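Local coordinates for methionine gamma-lyase (Trichomonas vaginalis, PDB 1E5E), which belongs to the Cys/Met metabolism family of pyridoxal-phosphate-dependent enzymes and forms an assembly of four chains, at residues R5-P8 and A9-C12; Q18-Q21 and F22-I26; V64-L67 and E68-A72; D165-R168 and V169-A173; L257-L260 and N261-K265. One frame throughout, in Å; residues are numbered along the deposited sequence.

Overall arrangement
Contacts 1, 3 and 5 form a cluster within the chain: Cys12 and Ala9 of contact 1 pack on Leu257, Ser258 and Asn261 of contact 5, with centres about 11 Å apart, while Leu257 also lies on Lys70 and Ile71 of contact 3. Contact 2 reaches outward to other subunits, joined to contact 3 where Gln18 meets Asn66. Contact 4 stands apart on a helix beside the large sheet, its centre about 28 Å from that of contact 3. Side chains of contacts 3, 4 and 5 come within about 12 to 13 Å of the bound N-(hydroxy{3-hydroxy-2-methyl-5-[(phosphonooxy)methyl]pyridin-4-yl}methyl)norvaline.

Contact 1 of 5, residues R5-P8 and A9-C12; sequences RMTP and ATAC
Thr7 and Thr10 carry the polar part of this helix start. The backbone N of Thr10 points between two acceptors of Thr7, its carbonyl O at 3.0 Å and its hydroxyl OG1 at 3.2 Å. Thr10 N comes to the carbonyl from well above its plane, while Ala11 N lies nearly on the line of the C=O bond, 2.8 Å from Thr7 O at an N-H...O angle of 161°. One residue further along, Cys12 N bonds to Pro8 O at 3.1 Å. The bond from Thr10 N to OG1 makes Thr7 the N-cap of helix 8-14. The torsion chi1 of 62° sets OG1 between the Thr7 backbone N and carbonyl carbon, facing the N-H of Thr10. Both threonine hydroxyls also bond Glu383 of the second subunit, whose carboxylate thus reaches the cap across the interface.

The apolar part belongs to Met6. Its chain runs straight to the sulfur and then bends, crossing Thr10 at about a right angle. CG lies 3.8 Å from the Thr10 methyl CG2, and SD rests against the backbone of Ala11, 3.5 Å from its CA. Phe73 of helix 62-75 packs on both Met6 and Ala11.

Contact 2 of 5, residues Q18-Q21 and F22-I26; sequences QKDQ and FGAAI
Asp20 draws the chain tightly round itself in a type I beta turn from Asp20 to Gly23, together with Ala24 just beyond it. The turn is closed by Gly23 N, 2.8 Å from Asp20 O. With CG anti to the backbone N (chi1 168°), the carboxylate swings over the turn, and OD2 takes two further N-H groups: Phe22 N at 2.8 Å, which makes an Asx turn, and Ala24 N at 3.0 Å, past the beta turn. They arrive from opposite faces of the carboxylate plane, and the Ala24 bond is the straighter, at 167°. The methyl CB of Ala24 lies 3.4 Å from the same OD2, while OD1 is held by Tyr30 of the third subunit.

The other side is looser, with Gln21 exposed. Gln21 and Phe22 run side by side, and CG of Gln21 sits over one face of the phenyl ring, 3.9 Å from its centroid, in a CH-pi contact. The amide beyond is turned only 18° from the ring plane and is held by the third subunit, NE2 bonding Lys19 O there. The whole turn lies in the long loop between helix 8-14 and helix 40-47, where Phe22 meets Pro62 of the third subunit.

Contact 3 of 5, residues V64-L67 and E68-A72; sequences VSNL and EGKIA
Asn66 and Lys70 are joined by a short hydrogen bond, Lys70 NZ lying 2.6 Å from Asn66 OD1. This is an i to i+4 pair on helix 62-75, which lies against the large sheet of the PLP-dependent fold. The ammonium meets OD1 in the carbonyl plane, on a lone pair. It gets there because the lysine chain runs extended and then bends at its last torsion (chi4 57°), turning NZ back toward the asparagine. A water closes a small ring, accepting from Lys70 NZ at 2.8 Å and from Asn66 ND2 at 3.1 Å. Ala15 O is another acceptor for NZ, so the buried charge is shared among several oxygens.

Glu68 is the second polar centre. Its OE2 is bound by Ala82 N and forms a salt bridge with Arg233, which probably favours the charged form inside a buried setting. The glutamate reaches back along the helix, and its side chain crosses that of Val64 obliquely, Glu68 OE2 lying 3.5 Å from Val64 CG1.

The backbone beneath is regular: Glu68 N, Gly69 N, Lys70 N and Ile71 N each bond the carbonyl four residues earlier, as in Glu68 N to Val64 O at 3.0 Å. On the next face Leu67 and Ile71 lie side by side, packed against Leu221 of strand 220-224. Their nearest side-chain approach is Leu67 CD1 to Ile71 CG1, 4.0 Å.

Contact 4 of 5, residues D165-R168 and V169-A173; sequences DMER and VCKDA
Glu167 and Lys171 cross obliquely on the outer face of helix 166-174. The extended lysine brings Lys171 CE to 3.5 Å from Glu167 OE2, and its NZ is 3.6 Å from the same oxygen, a long salt bridge. Arg168 and Asp172, also four residues apart, lie side by side and point the same way, yet the guanidinium and carboxylate planes are 49° apart and their charged atoms are not in contact. The arginine bends at chi3 (68°) and turns back toward the helix start, where NH1 stands 3.4 Å from Asp165 OD2; the oxygen is well out of the guanidinium plane, so charge alone acts there. Asp165 is the N-cap, its OD1 accepting from Arg168 N at 3.0 Å from above the carboxylate plane.

On the inner face Val169 turns CG2 to 3.4 Å from Asp165 O and packs on strand 148-154, while Cys170 rests on strand 180-184. The helix joins these two strands as the crossover of a beta-alpha-beta unit. The acidic groups of Asp165 and Glu167 at its N-terminal end would probably interact well with the helix dipole, whereas the side-chain ion pairs, being long or poorly directed, imply modest, mainly electrostatic pairing.

Contact 5 of 5, residues L257-L260 and N261-K265; sequences LSTL and NIRMK
Thr259 and Arg263 are brought together by two torsions. A chi1 of 50° puts the threonine OG1 between its backbone N and carbonyl carbon, and the arginine chain, extended at first, bends at chi3 (-70°) to carry its guanidinium back over the start of helix 260-279. Thr259 holds the N-cap position of that helix, within the type I turn from Leu257 to Leu260, yet its hydroxyl makes no capping bond. It receives Arg263 NE instead, at 2.9 Å and almost within the guanidinium plane, the two side chains crossing at about a right angle. The Thr259 carbonyl takes Arg263 N at 2.9 Å, so one residue grips both the backbone and the side chain of the arginine.

The flat group is fixed on other sides too. Leu260 CA lies over one face, 3.4 Å from Arg263 NH2. Tyr210 O receives NH1, while Gly256 O receives NH2 and also bonds the threonine hydroxyl. These neutral carbonyls probably help to stabilise the buried charge.

A water links the turn to the helix, donating to Ser258 O at 2.8 Å and weakly accepting from Ile262 N. The remaining contacts are apolar. Ile262 crosses Thr259 obliquely and packs on Ile378 of the second subunit. Leu260 and Met264 lie side by side, pointing the same way, and Leu260 CD1 rests 3.6 Å from Met264 CG.

Contact 1 of 5, residues R5-P8 and A9-C12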
# COMPACT_ATOMS: atom_id res chain seq x y z
N ARG A 5 -27.42 -19.23 11.92
CA ARG A 5 -26.33 -18.73 11.09
C ARG A 5 -25.88 -17.33 11.50
O ARG A 5 -26.71 -16.44 11.74
CB ARG A 5 -26.78 -18.76 9.61
CG ARG A 5 -25.69 -18.57 8.57
CD ARG A 5 -26.23 -18.56 7.15
NE ARG A 5 -25.20 -18.36 6.13
CZ ARG A 5 -24.32 -19.32 5.82
NH1 ARG A 5 -24.39 -20.47 6.48
NH2 ARG A 5 -23.36 -19.16 4.89
N MET A 6 -24.58 -17.10 11.55
CA MET A 6 -24.04 -15.78 11.89
C MET A 6 -24.75 -14.74 11.04
O MET A 6 -24.87 -14.99 9.82
CB MET A 6 -22.53 -15.74 11.61
CG MET A 6 -21.95 -14.33 11.92
SD MET A 6 -20.17 -14.39 11.61
CE MET A 6 -19.60 -15.08 13.18
N THR A 7 -25.28 -13.66 11.57
CA THR A 7 -25.97 -12.72 10.66
C THR A 7 -24.99 -12.10 9.67
O THR A 7 -23.79 -11.90 9.93
CB THR A 7 -26.58 -11.54 11.45
OG1 THR A 7 -25.51 -10.84 12.07
CG2 THR A 7 -27.60 -12.00 12.50
N PRO A 8 -25.55 -11.53 8.59
CA PRO A 8 -24.76 -10.84 7.57
C PRO A 8 -24.08 -9.63 8.18
O PRO A 8 -22.95 -9.26 7.80
CB PRO A 8 -25.79 -10.50 6.48
CG PRO A 8 -26.84 -11.59 6.59
CD PRO A 8 -26.94 -11.80 8.10
N ALA A 9 -24.71 -8.94 9.12
CA ALA A 9 -24.15 -7.77 9.77
C ALA A 9 -22.90 -8.12 10.59
O ALA A 9 -21.97 -7.33 10.55
CB ALA A 9 -25.15 -7.07 10.71
N THR A 10 -22.81 -9.33 11.11
CA THR A 10 -21.61 -9.73 11.84
C THR A 10 -20.60 -10.38 10.92
O THR A 10 -19.39 -10.16 10.98
CB THR A 10 -22.00 -10.67 13.00
OG1 THR A 10 -22.87 -9.89 13.85
CG2 THR A 10 -20.81 -11.23 13.75
N ALA A 11 -21.12 -11.16 9.98
CA ALA A 11 -20.31 -11.92 9.08
C ALA A 11 -19.49 -11.05 8.15
O ALA A 11 -18.37 -11.47 7.81
CB ALA A 11 -21.17 -12.86 8.25
N CYS A 12 -19.94 -9.88 7.76
CA CYS A 12 -19.08 -9.10 6.86
C CYS A 12 -17.81 -8.63 7.58
O CYS A 12 -16.82 -8.35 6.89
CB CYS A 12 -19.82 -7.94 6.19
SG CYS A 12 -20.42 -6.76 7.37

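Contact 2 of 5, residues Q18-Q21 and F22-I26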
# COMPACT_ATOMS: atom_id res chain seq x y z
N GLN A 18 -9.44 -15.67 10.38
CA GLN A 18 -8.09 -16.10 10.07
C GLN A 18 -7.33 -16.46 11.34
O GLN A 18 -7.66 -15.96 12.41
CB GLN A 18 -7.34 -14.92 9.39
CG GLN A 18 -8.06 -14.57 8.06
CD GLN A 18 -8.03 -15.78 7.13
OE1 GLN A 18 -6.96 -16.09 6.58
NE2 GLN A 18 -9.14 -16.48 6.97
N LYS A 19 -6.25 -17.21 11.23
CA LYS A 19 -5.46 -17.47 12.45
C LYS A 19 -4.07 -16.87 12.25
O LYS A 19 -3.27 -17.50 11.53
CB LYS A 19 -5.47 -19.01 12.60
N ASP A 20 -3.75 -15.68 12.72
CA ASP A 20 -2.40 -15.16 12.42
C ASP A 20 -1.44 -15.58 13.52
O ASP A 20 -1.87 -15.46 14.68
CB ASP A 20 -2.44 -13.66 12.20
CG ASP A 20 -1.00 -13.15 12.18
OD1 ASP A 20 -0.36 -13.27 11.11
OD2 ASP A 20 -0.65 -12.65 13.25
N GLN A 21 -0.19 -15.90 13.25
CA GLN A 21 0.76 -16.38 14.24
C GLN A 21 1.05 -15.38 15.35
O GLN A 21 1.25 -15.75 16.54
CB GLN A 21 2.10 -16.83 13.61
CG GLN A 21 2.78 -15.75 12.77
CD GLN A 21 3.68 -16.33 11.65
OE1 GLN A 21 3.24 -16.54 10.50
NE2 GLN A 21 4.95 -16.54 12.07
N PHE A 22 0.94 -14.11 15.03
CA PHE A 22 1.13 -13.09 16.08
C PHE A 22 -0.20 -12.62 16.68
O PHE A 22 -0.15 -11.69 17.51
CB PHE A 22 1.88 -11.90 15.45
CG PHE A 22 3.25 -12.34 14.95
CD1 PHE A 22 4.23 -12.69 15.84
CD2 PHE A 22 3.54 -12.38 13.61
CE1 PHE A 22 5.48 -13.11 15.41
CE2 PHE A 22 4.78 -12.78 13.16
CZ PHE A 22 5.78 -13.13 14.05
N GLY A 23 -1.33 -13.16 16.23
CA GLY A 23 -2.62 -12.67 16.78
C GLY A 23 -3.01 -11.33 16.15
O GLY A 23 -3.71 -10.51 16.77
N ALA A 24 -2.44 -10.98 14.98
CA ALA A 24 -2.78 -9.69 14.37
C ALA A 24 -4.30 -9.51 14.31
O ALA A 24 -4.98 -10.40 13.79
CB ALA A 24 -2.27 -9.64 12.93
N ALA A 25 -4.85 -8.40 14.79
CA ALA A 25 -6.28 -8.17 14.74
C ALA A 25 -6.76 -8.06 13.28
O ALA A 25 -7.70 -8.77 12.92
CB ALA A 25 -6.67 -6.94 15.52
N ILE A 26 -5.96 -7.41 12.46
CA ILE A 26 -6.21 -7.33 11.02
C ILE A 26 -5.13 -8.18 10.35
O ILE A 26 -3.96 -7.84 10.41
CB ILE A 26 -6.19 -5.90 10.49
CG1 ILE A 26 -7.14 -4.96 11.23
CG2 ILE A 26 -6.52 -5.88 8.99
CD1 ILE A 26 -8.58 -5.39 11.29

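Contact 3 of 5, residues V64-L67 and E68-A72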
# COMPACT_ATOMS: atom_id res chain seq x y z
N VAL A 64 -5.95 -13.37 -0.28
CA VAL A 64 -7.04 -13.49 -1.27
C VAL A 64 -8.03 -14.55 -0.76
O VAL A 64 -9.21 -14.24 -0.82
CB VAL A 64 -6.53 -13.77 -2.71
CG1 VAL A 64 -7.65 -13.99 -3.71
CG2 VAL A 64 -5.65 -12.59 -3.20
N SER A 65 -7.58 -15.67 -0.18
CA SER A 65 -8.44 -16.65 0.38
C SER A 65 -9.27 -16.04 1.51
O SER A 65 -10.41 -16.44 1.63
CB SER A 65 -7.72 -17.87 1.03
OG SER A 65 -6.96 -18.43 -0.01
N ASN A 66 -8.67 -15.19 2.33
CA ASN A 66 -9.48 -14.58 3.39
C ASN A 66 -10.70 -13.89 2.80
O ASN A 66 -11.84 -14.11 3.21
CB ASN A 66 -8.61 -13.62 4.24
CG ASN A 66 -9.42 -12.99 5.35
OD1 ASN A 66 -10.45 -13.48 5.82
ND2 ASN A 66 -8.95 -11.84 5.80
N LEU A 67 -10.53 -12.96 1.86
CA LEU A 67 -11.67 -12.31 1.22
C LEU A 67 -12.64 -13.33 0.59
O LEU A 67 -13.84 -13.22 0.70
CB LEU A 67 -11.14 -11.49 0.01
CG LEU A 67 -12.21 -10.82 -0.86
CD1 LEU A 67 -13.04 -9.92 0.09
CD2 LEU A 67 -11.54 -10.06 -2.00
N GLU A 68 -12.13 -14.32 -0.13
CA GLU A 68 -12.94 -15.34 -0.78
C GLU A 68 -13.87 -16.10 0.15
O GLU A 68 -15.10 -16.24 -0.14
CB GLU A 68 -12.05 -16.29 -1.59
CG GLU A 68 -11.41 -15.61 -2.82
CD GLU A 68 -10.38 -16.54 -3.46
OE1 GLU A 68 -9.92 -17.49 -2.77
OE2 GLU A 68 -10.04 -16.39 -4.67
N GLY A 69 -13.40 -16.51 1.31
CA GLY A 69 -14.19 -17.27 2.30
C GLY A 69 -15.24 -16.37 2.91
O GLY A 69 -16.40 -16.76 3.16
N LYS A 70 -14.87 -15.11 3.10
CA LYS A 70 -15.86 -14.15 3.64
C LYS A 70 -17.00 -13.97 2.65
O LYS A 70 -18.19 -14.13 3.03
CB LYS A 70 -15.19 -12.85 4.02
CG LYS A 70 -14.43 -12.86 5.35
CD LYS A 70 -13.64 -11.59 5.57
CE LYS A 70 -13.13 -11.46 7.02
NZ LYS A 70 -12.30 -12.65 7.38
N ILE A 71 -16.74 -13.85 1.35
CA ILE A 71 -17.77 -13.64 0.33
C ILE A 71 -18.58 -14.92 0.08
O ILE A 71 -19.80 -14.83 -0.04
CB ILE A 71 -17.18 -13.17 -1.02
CG1 ILE A 71 -16.42 -11.83 -0.91
CG2 ILE A 71 -18.21 -13.11 -2.13
CD1 ILE A 71 -17.33 -10.68 -0.52
N ALA A 72 -17.91 -16.08 0.04
CA ALA A 72 -18.62 -17.34 -0.13
C ALA A 72 -19.61 -17.52 1.03
O ALA A 72 -20.72 -17.99 0.81
CB ALA A 72 -17.72 -18.57 -0.02
O HOH W 1 -10.25 -11.03 8.44

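Contact 4 of 5, residues D165-R168 and V169-A173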
# COMPACT_ATOMS: atom_id res chain seq x y z
N ASP A 165 -37.41 -12.37 -12.59
CA ASP A 165 -37.83 -13.45 -11.71
C ASP A 165 -36.87 -14.63 -11.87
O ASP A 165 -36.97 -15.46 -12.77
CB ASP A 165 -39.27 -13.86 -12.06
CG ASP A 165 -39.76 -14.96 -11.16
OD1 ASP A 165 -39.00 -15.71 -10.54
OD2 ASP A 165 -41.00 -15.10 -11.10
N MET A 166 -35.91 -14.69 -10.96
CA MET A 166 -34.83 -15.68 -10.96
C MET A 166 -35.32 -17.11 -10.76
O MET A 166 -34.82 -18.00 -11.46
CB MET A 166 -33.79 -15.37 -9.86
CG MET A 166 -33.00 -14.10 -10.16
SD MET A 166 -31.58 -13.81 -9.09
CE MET A 166 -32.38 -13.35 -7.58
N GLU A 167 -36.25 -17.29 -9.83
CA GLU A 167 -36.74 -18.65 -9.65
C GLU A 167 -37.33 -19.22 -10.95
O GLU A 167 -37.03 -20.35 -11.34
CB GLU A 167 -37.77 -18.74 -8.55
CG GLU A 167 -38.09 -20.20 -8.23
CD GLU A 167 -38.80 -20.32 -6.91
OE1 GLU A 167 -39.04 -19.30 -6.20
OE2 GLU A 167 -39.08 -21.47 -6.52
N ARG A 168 -38.10 -18.37 -11.65
CA ARG A 168 -38.69 -18.75 -12.90
C ARG A 168 -37.66 -19.07 -13.98
O ARG A 168 -37.81 -20.09 -14.66
CB ARG A 168 -39.61 -17.68 -13.52
CG ARG A 168 -40.50 -18.40 -14.56
CD ARG A 168 -41.63 -17.50 -15.05
NE ARG A 168 -41.04 -16.41 -15.85
CZ ARG A 168 -41.24 -15.14 -15.46
NH1 ARG A 168 -41.97 -14.85 -14.37
NH2 ARG A 168 -40.68 -14.20 -16.20
N VAL A 169 -36.66 -18.19 -14.11
CA VAL A 169 -35.63 -18.40 -15.10
C VAL A 169 -34.91 -19.71 -14.77
O VAL A 169 -34.60 -20.48 -15.68
CB VAL A 169 -34.66 -17.21 -15.14
CG1 VAL A 169 -33.37 -17.50 -15.90
CG2 VAL A 169 -35.34 -15.96 -15.72
N CYS A 170 -34.60 -19.95 -13.50
CA CYS A 170 -33.89 -21.17 -13.16
C CYS A 170 -34.70 -22.43 -13.46
O CYS A 170 -34.16 -23.39 -14.00
CB CYS A 170 -33.43 -21.15 -11.69
SG CYS A 170 -32.12 -19.93 -11.45
N LYS A 171 -36.00 -22.43 -13.13
CA LYS A 171 -36.80 -23.63 -13.43
C LYS A 171 -36.86 -23.88 -14.93
O LYS A 171 -36.60 -24.98 -15.37
CB LYS A 171 -38.21 -23.53 -12.86
CG LYS A 171 -38.17 -23.50 -11.32
CD LYS A 171 -39.61 -23.22 -10.93
CE LYS A 171 -39.91 -23.27 -9.44
NZ LYS A 171 -41.22 -22.54 -9.23
N ASP A 172 -37.02 -22.85 -15.74
CA ASP A 172 -36.94 -23.03 -17.18
C ASP A 172 -35.57 -23.50 -17.68
O ASP A 172 -35.48 -24.40 -18.52
CB ASP A 172 -37.38 -21.71 -17.84
CG ASP A 172 -38.87 -21.46 -17.63
OD1 ASP A 172 -39.67 -22.22 -17.02
OD2 ASP A 172 -39.29 -20.38 -18.04
N ALA A 173 -34.47 -22.90 -17.23
CA ALA A 173 -33.15 -23.30 -17.67
C ALA A 173 -32.88 -24.74 -17.25
O ALA A 173 -32.35 -25.54 -18.02
CB ALA A 173 -32.05 -22.45 -17.01

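Contact 5 of 5, residues L257-L260 and N261-K265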
# COMPACT_ATOMS: atom_id res chain seq x y z
N LEU A 257 -15.39 -4.31 2.89
CA LEU A 257 -16.44 -5.25 3.19
C LEU A 257 -16.94 -5.16 4.62
O LEU A 257 -18.11 -5.45 4.94
CB LEU A 257 -15.93 -6.70 2.96
CG LEU A 257 -16.93 -7.82 3.28
CD1 LEU A 257 -18.22 -7.72 2.44
CD2 LEU A 257 -16.33 -9.20 3.03
N SER A 258 -16.06 -4.78 5.56
CA SER A 258 -16.46 -4.71 6.94
C SER A 258 -17.54 -3.66 7.15
O SER A 258 -18.34 -3.84 8.09
CB SER A 258 -15.24 -4.56 7.86
OG SER A 258 -14.66 -3.30 7.65
N THR A 259 -17.70 -2.64 6.28
CA THR A 259 -18.82 -1.71 6.48
C THR A 259 -19.93 -1.95 5.46
O THR A 259 -20.82 -1.09 5.31
CB THR A 259 -18.38 -0.25 6.32
OG1 THR A 259 -17.64 -0.11 5.07
CG2 THR A 259 -17.54 0.21 7.51
N LEU A 260 -19.88 -3.05 4.71
CA LEU A 260 -20.87 -3.30 3.66
C LEU A 260 -22.31 -3.24 4.19
O LEU A 260 -23.23 -2.70 3.59
CB LEU A 260 -20.63 -4.69 2.99
CG LEU A 260 -21.63 -5.07 1.90
CD1 LEU A 260 -21.65 -4.08 0.74
CD2 LEU A 260 -21.32 -6.46 1.28
N ASN A 261 -22.54 -3.90 5.34
CA ASN A 261 -23.91 -3.88 5.86
C ASN A 261 -24.41 -2.48 6.19
O ASN A 261 -25.55 -2.16 5.81
CB ASN A 261 -24.00 -4.76 7.10
CG ASN A 261 -25.37 -4.70 7.76
OD1 ASN A 261 -26.32 -5.26 7.24
ND2 ASN A 261 -25.43 -4.05 8.92
N ILE A 262 -23.60 -1.66 6.89
CA ILE A 262 -24.09 -0.33 7.26
C ILE A 262 -24.12 0.62 6.08
O ILE A 262 -24.93 1.54 6.11
CB ILE A 262 -23.31 0.33 8.43
CG1 ILE A 262 -21.81 0.41 8.10
CG2 ILE A 262 -23.55 -0.48 9.70
CD1 ILE A 262 -21.03 1.22 9.12
N ARG A 263 -23.31 0.44 5.08
CA ARG A 263 -23.32 1.25 3.86
C ARG A 263 -24.54 0.91 2.98
O ARG A 263 -25.30 1.80 2.55
CB ARG A 263 -22.04 0.95 3.02
CG ARG A 263 -20.80 1.63 3.56
CD ARG A 263 -19.58 1.51 2.66
NE ARG A 263 -18.99 0.17 2.54
CZ ARG A 263 -19.23 -0.67 1.55
NH1 ARG A 263 -20.06 -0.33 0.56
NH2 ARG A 263 -18.59 -1.84 1.53
N MET A 264 -24.82 -0.36 2.79
CA MET A 264 -25.97 -0.76 1.97
C MET A 264 -27.28 -0.22 2.59
O MET A 264 -28.15 0.22 1.85
CB MET A 264 -26.13 -2.26 1.74
CG MET A 264 -25.04 -2.92 0.91
SD MET A 264 -24.65 -2.02 -0.61
CE MET A 264 -26.14 -2.15 -1.58
N LYS A 265 -27.42 -0.32 3.89
CA LYS A 265 -28.59 0.18 4.58
C LYS A 265 -28.69 1.69 4.41
O LYS A 265 -29.74 2.15 4.02
CB LYS A 265 -28.61 -0.10 6.10
CG LYS A 265 -28.63 -1.60 6.34
CD LYS A 265 -28.72 -1.96 7.82
CE LYS A 265 -29.38 -3.34 7.90
NZ LYS A 265 -29.42 -3.83 9.32
O HOH W 2 -21.13 -3.51 8.12